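Local coordinates for protein serpin-ZX (Arabidopsis thaliana, PDB 3LE2) that inhibits target proteases such as metacaspase-9 by letting them cleave its reactive center loop and trapping them covalently, limiting programmed cell death, at residues M17-H22 against N292-L297; L94-G99 against N171-K176; P204-K209 against F277-F282. One frame throughout, in Å; residues are numbered along the deposited sequence.

Contact 1: residues M17-H22 against N292-L297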
loop_
_atom_site.group_PDB
_atom_site.type_symbol
_atom_site.label_atom_id
_atom_site.label_comp_id
_atom_site.label_asym_id
_atom_site.label_seq_id
_atom_site.Cartn_x
_atom_site.Cartn_y
_atom_site.Cartn_z
ATOM N N MET A 17 5.047 0.254 -8.444
ATOM C CA MET A 17 4.335 -0.713 -9.283
ATOM C C MET A 17 5.238 -1.881 -9.654
ATOM O O MET A 17 4.793 -3.024 -9.736
ATOM C CB MET A 17 3.788 -0.057 -10.550
ATOM C CG MET A 17 2.728 1.005 -10.296
ATOM S SD MET A 17 1.329 0.426 -9.322
ATOM C CE MET A 17 0.623 -0.805 -10.381
ATOM N N ASN A 18 6.514 -1.598 -9.883
ATOM C CA ASN A 18 7.451 -2.674 -10.169
ATOM C C ASN A 18 7.673 -3.539 -8.916
ATOM O O ASN A 18 7.747 -4.761 -8.990
ATOM C CB ASN A 18 8.772 -2.111 -10.712
ATOM C CG ASN A 18 9.648 -3.180 -11.335
ATOM O OD1 ASN A 18 9.168 -4.236 -11.760
ATOM N ND2 ASN A 18 10.939 -2.919 -11.385
ATOM N N LEU A 19 7.771 -2.894 -7.760
ATOM C CA LEU A 19 7.797 -3.623 -6.498
ATOM C C LEU A 19 6.570 -4.536 -6.415
ATOM O O LEU A 19 6.700 -5.728 -6.137
ATOM C CB LEU A 19 7.869 -2.657 -5.306
ATOM C CG LEU A 19 7.709 -3.271 -3.905
ATOM C CD1 LEU A 19 8.749 -4.327 -3.659
ATOM C CD2 LEU A 19 7.771 -2.197 -2.821
ATOM N N ALA A 20 5.386 -3.995 -6.693
ATOM C CA ALA A 20 4.172 -4.820 -6.688
ATOM C C ALA A 20 4.283 -6.008 -7.646
ATOM O O ALA A 20 3.811 -7.101 -7.350
ATOM C CB ALA A 20 2.945 -3.982 -7.014
ATOM N N LYS A 21 4.901 -5.786 -8.801
ATOM C CA LYS A 21 5.118 -6.855 -9.775
ATOM C C LYS A 21 5.977 -7.943 -9.155
ATOM O O LYS A 21 5.647 -9.127 -9.232
ATOM C CB LYS A 21 5.792 -6.308 -11.041
ATOM C CG LYS A 21 6.100 -7.348 -12.131
ATOM C CD LYS A 21 4.845 -7.825 -12.861
ATOM C CE LYS A 21 5.196 -8.735 -14.039
ATOM N NZ LYS A 21 4.004 -9.224 -14.803
ATOM N N HIS A 22 7.083 -7.542 -8.538
ATOM C CA HIS A 22 7.983 -8.512 -7.907
ATOM C C HIS A 22 7.340 -9.251 -6.733
ATOM O O HIS A 22 7.597 -10.426 -6.547
ATOM C CB HIS A 22 9.291 -7.855 -7.468
ATOM C CG HIS A 22 10.183 -7.473 -8.609
ATOM N ND1 HIS A 22 11.512 -7.836 -8.670
ATOM C CD2 HIS A 22 9.935 -6.763 -9.737
ATOM C CE1 HIS A 22 12.046 -7.360 -9.784
ATOM N NE2 HIS A 22 11.109 -6.707 -10.451
ATOM N N ASN A 292 13.590 -9.816 0.637
ATOM C CA ASN A 292 13.923 -10.505 -0.604
ATOM C C ASN A 292 13.472 -9.820 -1.900
ATOM O O ASN A 292 14.263 -9.722 -2.836
ATOM C CB ASN A 292 13.457 -11.963 -0.571
ATOM C CG ASN A 292 14.397 -12.872 0.240
ATOM O OD1 ASN A 292 15.472 -12.454 0.699
ATOM N ND2 ASN A 292 13.986 -14.126 0.412
ATOM N N VAL A 293 12.228 -9.348 -1.984
ATOM C CA VAL A 293 11.817 -8.706 -3.232
ATOM C C VAL A 293 12.630 -7.451 -3.473
ATOM O O VAL A 293 12.924 -7.126 -4.616
ATOM C CB VAL A 293 10.317 -8.318 -3.323
ATOM C CG1 VAL A 293 9.434 -9.523 -3.148
ATOM C CG2 VAL A 293 9.982 -7.226 -2.335
ATOM N N LEU A 294 12.982 -6.746 -2.399
ATOM C CA LEU A 294 13.769 -5.531 -2.537
ATOM C C LEU A 294 15.162 -5.845 -3.076
ATOM O O LEU A 294 15.627 -5.174 -3.992
ATOM C CB LEU A 294 13.850 -4.763 -1.228
ATOM C CG LEU A 294 12.590 -3.990 -0.846
ATOM C CD1 LEU A 294 12.715 -3.537 0.595
ATOM C CD2 LEU A 294 12.349 -2.800 -1.773
ATOM N N LYS A 295 15.816 -6.865 -2.517
ATOM C CA LYS A 295 17.081 -7.347 -3.070
ATOM C C LYS A 295 16.926 -7.650 -4.557
ATOM O O LYS A 295 17.798 -7.332 -5.368
ATOM C CB LYS A 295 17.575 -8.582 -2.308
ATOM C CG LYS A 295 18.293 -8.225 -1.023
ATOM C CD LYS A 295 18.240 -9.331 0.000
ATOM C CE LYS A 295 19.005 -10.541 -0.440
ATOM N NZ LYS A 295 19.073 -11.505 0.696
ATOM N N GLY A 296 15.793 -8.248 -4.904
ATOM C CA GLY A 296 15.463 -8.528 -6.290
ATOM C C GLY A 296 15.460 -7.302 -7.183
ATOM O O GLY A 296 15.897 -7.376 -8.326
ATOM N N LEU A 297 14.958 -6.178 -6.674
ATOM C CA LEU A 297 14.969 -4.915 -7.424
ATOM C C LEU A 297 16.320 -4.226 -7.342
ATOM O O LEU A 297 16.453 -3.062 -7.725
ATOM C CB LEU A 297 13.899 -3.955 -6.898
ATOM C CG LEU A 297 12.459 -4.421 -7.085
ATOM C CD1 LEU A 297 11.569 -3.869 -5.991
ATOM C CD2 LEU A 297 11.973 -4.012 -8.462
#
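Leu297 and His22 form the outer half of this helix-helix contact, with the leucine methyl CD2 laid over one face of the imidazole. CD2 sits 3.5 Å from the centroid of the His22 ring and only 12° off its normal, a centred CH-pi contact. In His22, chi1 (-71°) sets CG anti to the carbonyl carbon, and the imidazole lies beside the Asn18 amide with one face to Leu297. The same methyl meets that amide, Asn18 ND2 coming within 3.3 Å of Leu297 CD2 as the two side chains pass alongside, running opposite ways. CD2 thus sits in the corner between imidazole face and amide, which lie about at right angles as seen from it.

The other branch turns inward. Leu297 CD1 touches Leu19 CD1 at 3.7 Å, the two side chains crossing nearly at a right angle. Leu19 also crosses Val293 almost perpendicularly, and there Leu19 CD1 presses on Val293 CG2 at 3.4 Å, closer than usual for two carbons. Leu294 adds CD2 at the far margin, 4.3 Å from Leu19 CD1. The backbones come nearest at His22 and Val293, whose CA atoms are 6.0 Å apart.

These residues join helix 5-25 to the short helix 291-296 of the serpin body; the short segments run at 119° to each other, their axes 9.7 Å apart. Leu297 is the first residue to leave helical geometry, so the helix end itself supplies the wedge. Beneath, Leu19 continues onto Phe35 of strand 33-35, while Lys21 turns to a salt bridge with Asp254. The segments share no hydrogen bond: shape fit and CH-pi attraction join them, apolar toward the core and fringed by polar Asn18 and His22 outside.

Contact 2: residues L94-G99 against N171-K176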
loop_
_atom_site.group_PDB
_atom_site.type_symbol
_atom_site.label_atom_id
_atom_site.label_comp_id
_atom_site.label_asym_id
_atom_site.label_seq_id
_atom_site.Cartn_x
_atom_site.Cartn_y
_atom_site.Cartn_z
ATOM N N LEU A 94 -7.530 5.173 9.667
ATOM C CA LEU A 94 -6.193 4.673 9.382
ATOM C C LEU A 94 -5.495 4.466 10.697
ATOM O O LEU A 94 -5.663 5.251 11.631
ATOM C CB LEU A 94 -5.359 5.668 8.561
ATOM C CG LEU A 94 -5.650 5.860 7.071
ATOM C CD1 LEU A 94 -6.825 6.809 6.852
ATOM C CD2 LEU A 94 -4.394 6.395 6.378
ATOM N N SER A 95 -4.695 3.407 10.755
ATOM C CA SER A 95 -3.901 3.120 11.929
ATOM C C SER A 95 -2.556 2.557 11.476
ATOM O O SER A 95 -2.499 1.680 10.607
ATOM C CB SER A 95 -4.640 2.133 12.834
ATOM O OG SER A 95 -3.914 1.945 14.029
ATOM N N VAL A 96 -1.481 3.071 12.059
ATOM C CA VAL A 96 -0.128 2.738 11.635
ATOM C C VAL A 96 0.666 2.079 12.759
ATOM O O VAL A 96 0.579 2.483 13.917
ATOM C CB VAL A 96 0.631 4.001 11.222
ATOM C CG1 VAL A 96 2.112 3.690 11.032
ATOM C CG2 VAL A 96 0.010 4.618 9.973
ATOM N N ALA A 97 1.436 1.057 12.411
ATOM C CA ALA A 97 2.366 0.449 13.345
ATOM C C ALA A 97 3.748 0.497 12.717
ATOM O O ALA A 97 3.960 0.001 11.611
ATOM C CB ALA A 97 1.970 -0.988 13.658
ATOM N N ASN A 98 4.690 1.081 13.439
ATOM C CA ASN A 98 6.005 1.307 12.883
ATOM C C ASN A 98 7.119 1.199 13.926
ATOM O O ASN A 98 7.206 2.007 14.857
ATOM C CB ASN A 98 6.014 2.671 12.192
ATOM C CG ASN A 98 7.211 2.857 11.333
ATOM O OD1 ASN A 98 7.660 1.924 10.666
ATOM N ND2 ASN A 98 7.766 4.053 11.356
ATOM N N GLY A 99 7.971 0.192 13.783
ATOM C CA GLY A 99 8.966 -0.062 14.811
ATOM C C GLY A 99 10.196 -0.816 14.352
ATOM O O GLY A 99 10.177 -1.506 13.328
ATOM N N ASN A 171 6.163 -3.285 10.318
ATOM C CA ASN A 171 5.344 -2.187 9.848
ATOM C C ASN A 171 3.971 -2.680 9.414
ATOM O O ASN A 171 3.841 -3.732 8.786
ATOM C CB ASN A 171 6.057 -1.448 8.710
ATOM C CG ASN A 171 5.275 -0.250 8.221
ATOM O OD1 ASN A 171 4.167 -0.394 7.707
ATOM N ND2 ASN A 171 5.844 0.946 8.383
ATOM N N ALA A 172 2.938 -1.925 9.763
ATOM C CA ALA A 172 1.585 -2.300 9.380
ATOM C C ALA A 172 0.769 -1.055 9.072
ATOM O O ALA A 172 0.975 -0.004 9.667
ATOM C CB ALA A 172 0.924 -3.120 10.486
ATOM N N LEU A 173 -0.150 -1.168 8.126
ATOM C CA LEU A 173 -1.054 -0.069 7.834
ATOM C C LEU A 173 -2.463 -0.623 7.732
ATOM O O LEU A 173 -2.745 -1.473 6.882
ATOM C CB LEU A 173 -0.661 0.670 6.536
ATOM C CG LEU A 173 -1.505 1.904 6.166
ATOM C CD1 LEU A 173 -1.377 3.002 7.219
ATOM C CD2 LEU A 173 -1.187 2.480 4.774
ATOM N N TYR A 174 -3.338 -0.154 8.618
ATOM C CA TYR A 174 -4.760 -0.464 8.526
ATOM C C TYR A 174 -5.509 0.734 7.951
ATOM O O TYR A 174 -5.264 1.878 8.330
ATOM C CB TYR A 174 -5.335 -0.872 9.894
ATOM C CG TYR A 174 -6.837 -1.085 9.909
ATOM C CD1 TYR A 174 -7.379 -2.339 9.645
ATOM C CD2 TYR A 174 -7.719 -0.035 10.189
ATOM C CE1 TYR A 174 -8.760 -2.560 9.666
ATOM C CE2 TYR A 174 -9.111 -0.242 10.207
ATOM C CZ TYR A 174 -9.617 -1.514 9.944
ATOM O OH TYR A 174 -10.974 -1.759 9.947
ATOM N N PHE A 175 -6.424 0.462 7.034
ATOM C CA PHE A 175 -7.256 1.497 6.440
ATOM C C PHE A 175 -8.657 0.944 6.298
ATOM O O PHE A 175 -8.846 -0.202 5.886
ATOM C CB PHE A 175 -6.689 1.904 5.070
ATOM C CG PHE A 175 -7.596 2.797 4.234
ATOM C CD1 PHE A 175 -7.399 4.163 4.189
ATOM C CD2 PHE A 175 -8.582 2.256 3.424
ATOM C CE1 PHE A 175 -8.198 4.977 3.396
ATOM C CE2 PHE A 175 -9.381 3.069 2.621
ATOM C CZ PHE A 175 -9.189 4.426 2.613
ATOM N N LYS A 176 -9.637 1.751 6.668
ATOM C CA LYS A 176 -11.021 1.408 6.384
ATOM C C LYS A 176 -11.775 2.683 6.105
ATOM O O LYS A 176 -11.762 3.607 6.918
ATOM C CB LYS A 176 -11.674 0.650 7.542
ATOM C CG LYS A 176 -13.138 0.320 7.277
ATOM C CD LYS A 176 -13.662 -0.698 8.265
ATOM C CE LYS A 176 -15.127 -1.021 8.016
ATOM N NZ LYS A 176 -15.634 -2.011 9.028
#
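With chi1 at -167° in Asn98 and -177° in Asn171, both amides swing to the side opposite their own backbone N, and the two groups meet across neighbouring strands. The strands are antiparallel members of beta-sheet A of the serpin fold, 93-103 beside 167-176. Asn171 ND2 donates to Asn98 OD1 at 3.1 Å, but the bond is bent, and the donor stands 56° out of the carbonyl plane, above it and not on a lone pair; the amide planes are steeply inclined to each other. Asn171 OD1 has a further, weak partner in His329 ND1 of strand 326-335. As in other serpins, the cleaved reactive center loop would be expected to insert between strands 167-176 and 326-335, which this weak bond bridges in the native state. Helix 37-49 covers the pair, with Val42 and Ile46 against Asn98.

Two hydrogen-bonded backbone pairs, Ser95 with Tyr174 and Ala97 with Ala172, hold the register. The straightest bonds are Tyr174 N to Ser95 O, 2.8 Å, and Ala97 N to Ala172 O, 3.0 Å. On the face of Ser95 and Ala97, the CB atoms of Ala97 and Ala172 stand 4.0 Å apart. On the asparagine face, Val96 CG2 presses tightly on Leu173 CD1. Farther along, Leu94 and Phe175 run alongside each other, and Leu94 CG meets the ring edge of Phe175 at CD1, 3.8 Å away.

Contact 3: residues P204-K209 against F277-F282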
loop_
_atom_site.group_PDB
_atom_site.type_symbol
_atom_site.label_atom_id
_atom_site.label_comp_id
_atom_site.label_asym_id
_atom_site.label_seq_id
_atom_site.Cartn_x
_atom_site.Cartn_y
_atom_site.Cartn_z
ATOM N N PRO A 204 -20.248 -12.889 -4.695
ATOM C CA PRO A 204 -21.098 -11.692 -4.618
ATOM C C PRO A 204 -20.517 -10.507 -5.413
ATOM O O PRO A 204 -19.413 -10.040 -5.121
ATOM C CB PRO A 204 -21.112 -11.349 -3.114
ATOM C CG PRO A 204 -20.337 -12.434 -2.416
ATOM C CD PRO A 204 -19.550 -13.174 -3.429
ATOM N N PHE A 205 -21.256 -10.038 -6.412
ATOM C CA PHE A 205 -20.903 -8.838 -7.155
ATOM C C PHE A 205 -21.848 -7.694 -6.806
ATOM O O PHE A 205 -23.067 -7.835 -6.925
ATOM C CB PHE A 205 -20.997 -9.085 -8.658
ATOM C CG PHE A 205 -19.830 -9.840 -9.237
ATOM C CD1 PHE A 205 -18.705 -9.164 -9.687
ATOM C CD2 PHE A 205 -19.871 -11.220 -9.365
ATOM C CE1 PHE A 205 -17.644 -9.840 -10.249
ATOM C CE2 PHE A 205 -18.798 -11.914 -9.925
ATOM C CZ PHE A 205 -17.682 -11.221 -10.367
ATOM N N MET A 206 -21.287 -6.562 -6.387
ATOM C CA MET A 206 -22.071 -5.355 -6.175
ATOM C C MET A 206 -22.386 -4.712 -7.521
ATOM O O MET A 206 -21.634 -4.870 -8.483
ATOM C CB MET A 206 -21.292 -4.371 -5.307
ATOM C CG MET A 206 -20.740 -4.983 -4.046
ATOM S SD MET A 206 -19.962 -3.779 -2.967
ATOM C CE MET A 206 -18.766 -3.044 -4.078
ATOM N N THR A 207 -23.499 -3.991 -7.589
ATOM C CA THR A 207 -23.861 -3.283 -8.812
ATOM C C THR A 207 -24.487 -1.933 -8.517
ATOM O O THR A 207 -24.799 -1.615 -7.366
ATOM C CB THR A 207 -24.823 -4.091 -9.703
ATOM O OG1 THR A 207 -24.905 -3.469 -10.991
ATOM C CG2 THR A 207 -26.212 -4.153 -9.076
ATOM N N SER A 208 -24.648 -1.136 -9.568
ATOM C CA SER A 208 -25.225 0.199 -9.456
ATOM C C SER A 208 -25.673 0.714 -10.814
ATOM O O SER A 208 -25.181 0.280 -11.859
ATOM C CB SER A 208 -24.229 1.182 -8.852
ATOM O OG SER A 208 -24.764 2.491 -8.883
ATOM N N LYS A 209 -26.623 1.641 -10.797
ATOM C CA LYS A 209 -27.084 2.247 -12.036
ATOM C C LYS A 209 -26.709 3.713 -12.059
ATOM O O LYS A 209 -26.935 4.393 -13.048
ATOM C CB LYS A 209 -28.593 2.053 -12.240
ATOM C CG LYS A 209 -28.949 0.798 -13.043
ATOM C CD LYS A 209 -30.452 0.687 -13.290
ATOM C CE LYS A 209 -30.762 -0.342 -14.376
ATOM N NZ LYS A 209 -30.104 -1.665 -14.134
ATOM N N PHE A 277 -22.441 -2.906 -14.887
ATOM C CA PHE A 277 -21.495 -2.467 -13.865
ATOM C C PHE A 277 -21.431 -3.441 -12.691
ATOM O O PHE A 277 -22.347 -3.487 -11.872
ATOM C CB PHE A 277 -21.889 -1.088 -13.346
ATOM C CG PHE A 277 -20.913 -0.508 -12.373
ATOM C CD1 PHE A 277 -19.620 -0.216 -12.763
ATOM C CD2 PHE A 277 -21.289 -0.245 -11.073
ATOM C CE1 PHE A 277 -18.713 0.315 -11.869
ATOM C CE2 PHE A 277 -20.393 0.287 -10.173
ATOM C CZ PHE A 277 -19.104 0.571 -10.569
ATOM N N LYS A 278 -20.349 -4.212 -12.607
ATOM C CA LYS A 278 -20.246 -5.245 -11.577
ATOM C C LYS A 278 -18.908 -5.235 -10.848
ATOM O O LYS A 278 -17.852 -5.370 -11.467
ATOM C CB LYS A 278 -20.494 -6.625 -12.185
ATOM C CG LYS A 278 -21.890 -6.818 -12.748
ATOM C CD LYS A 278 -22.945 -6.798 -11.651
ATOM C CE LYS A 278 -24.349 -6.878 -12.237
ATOM N NZ LYS A 278 -24.513 -8.073 -13.119
ATOM N N ILE A 279 -18.973 -5.109 -9.526
ATOM C CA ILE A 279 -17.785 -5.098 -8.677
ATOM C C ILE A 279 -17.837 -6.224 -7.627
ATOM O O ILE A 279 -18.735 -6.249 -6.778
ATOM C CB ILE A 279 -17.652 -3.737 -7.955
ATOM C CG1 ILE A 279 -17.686 -2.603 -8.968
ATOM C CG2 ILE A 279 -16.361 -3.659 -7.170
ATOM C CD1 ILE A 279 -16.603 -2.722 -10.024
ATOM N N PRO A 280 -16.869 -7.156 -7.664
ATOM C CA PRO A 280 -16.908 -8.207 -6.638
ATOM C C PRO A 280 -16.584 -7.661 -5.262
ATOM O O PRO A 280 -15.698 -6.804 -5.140
ATOM C CB PRO A 280 -15.791 -9.155 -7.076
ATOM C CG PRO A 280 -14.842 -8.288 -7.842
ATOM C CD PRO A 280 -15.744 -7.344 -8.598
ATOM N N LYS A 281 -17.283 -8.143 -4.237
ATOM C CA LYS A 281 -16.866 -7.861 -2.868
ATOM C C LYS A 281 -15.578 -8.625 -2.637
ATOM O O LYS A 281 -15.342 -9.643 -3.293
ATOM C CB LYS A 281 -17.918 -8.346 -1.863
ATOM C CG LYS A 281 -19.241 -7.613 -1.937
ATOM C CD LYS A 281 -20.217 -8.089 -0.871
ATOM C CE LYS A 281 -19.866 -7.543 0.513
ATOM N NZ LYS A 281 -20.719 -8.164 1.571
ATOM N N PHE A 282 -14.746 -8.152 -1.715
ATOM C CA PHE A 282 -13.618 -8.951 -1.226
ATOM C C PHE A 282 -13.093 -8.409 0.100
ATOM O O PHE A 282 -13.296 -7.249 0.433
ATOM C CB PHE A 282 -12.490 -9.023 -2.262
ATOM C CG PHE A 282 -12.046 -7.681 -2.766
ATOM C CD1 PHE A 282 -12.692 -7.075 -3.847
ATOM C CD2 PHE A 282 -10.985 -7.016 -2.170
ATOM C CE1 PHE A 282 -12.275 -5.822 -4.328
ATOM C CE2 PHE A 282 -10.562 -5.763 -2.648
ATOM C CZ PHE A 282 -11.209 -5.179 -3.724
HETATM O O HOH W 1 -16.840 -11.311 -4.357
#
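Phe205 and Met206 pack against Ile279 and Pro280 in the tight middle of an antiparallel pair from beta-sheet C of the serpin fold, where strand 200-207 runs beside the start of strand 277-289. Here the CA atoms of Phe205 and Pro280 approach to 4.1 Å. The Phe205 ring meets the proline obliquely, CE1 3.5 Å from Pro280 CD and CD1 close to the proline N. On the reverse face Met206 folds its chain at chi3 (-55°), which brings CE back to Ile279 CG2 at 4.0 Å; Val335 and Phe183 add to the packing round this methionine. Met206 and Ile279 are also bonded twice through their backbones: Met206 N to Ile279 O with the donor tilted from the carbonyl plane, Ile279 N to Met206 O nearly straight.

The margins, Pro204, Lys281, Thr207, Ser208 and Lys278, are partly exposed. At one end Lys281 N bonds to Pro204 O at 3.0 Å, almost along the C=O axis; a water bonds to Pro204 O and also lies close to Lys281 O. At the other, the Lys278 chain runs beside Thr207 with CE 3.7 Å from Thr207 OG1, and the edge of the Phe277 ring faces Ser208 N. Strand 277-289 also pairs in parallel with 361-365, which begins in the last residues of the reactive center loop, Lys278 bonding to Phe364 through the backbone. This end has a side-chain bond too: chi1 of Thr207 (-168°) carries OG1 across from its own N, and OG1 donates to Phe277 O at 2.7 Å, in the carbonyl plane.

In the fold
From the N terminus, helix 5-25 opens contact 1, which closes only at 292-297, after 269 intervening residues. The other two contacts both fall within that span, one after the other, and none cross. Contact 2 closes the shorter loop between 94-99 and 171-176, joining two strands of beta-sheet A; contact 3 then closes 204-209 onto 277-282 in beta-sheet C. Strand 277-289 passes from beta-sheet C into beta-sheet A, beside 326-335, before helix 291-296 completes contact 1. The centres of contacts 2 and 3 lie about 27 Å apart, those of contacts 1 and 3 about 31 Å. Contact 1 joins two helices, while contacts 2 and 3 each pair strands within one sheet.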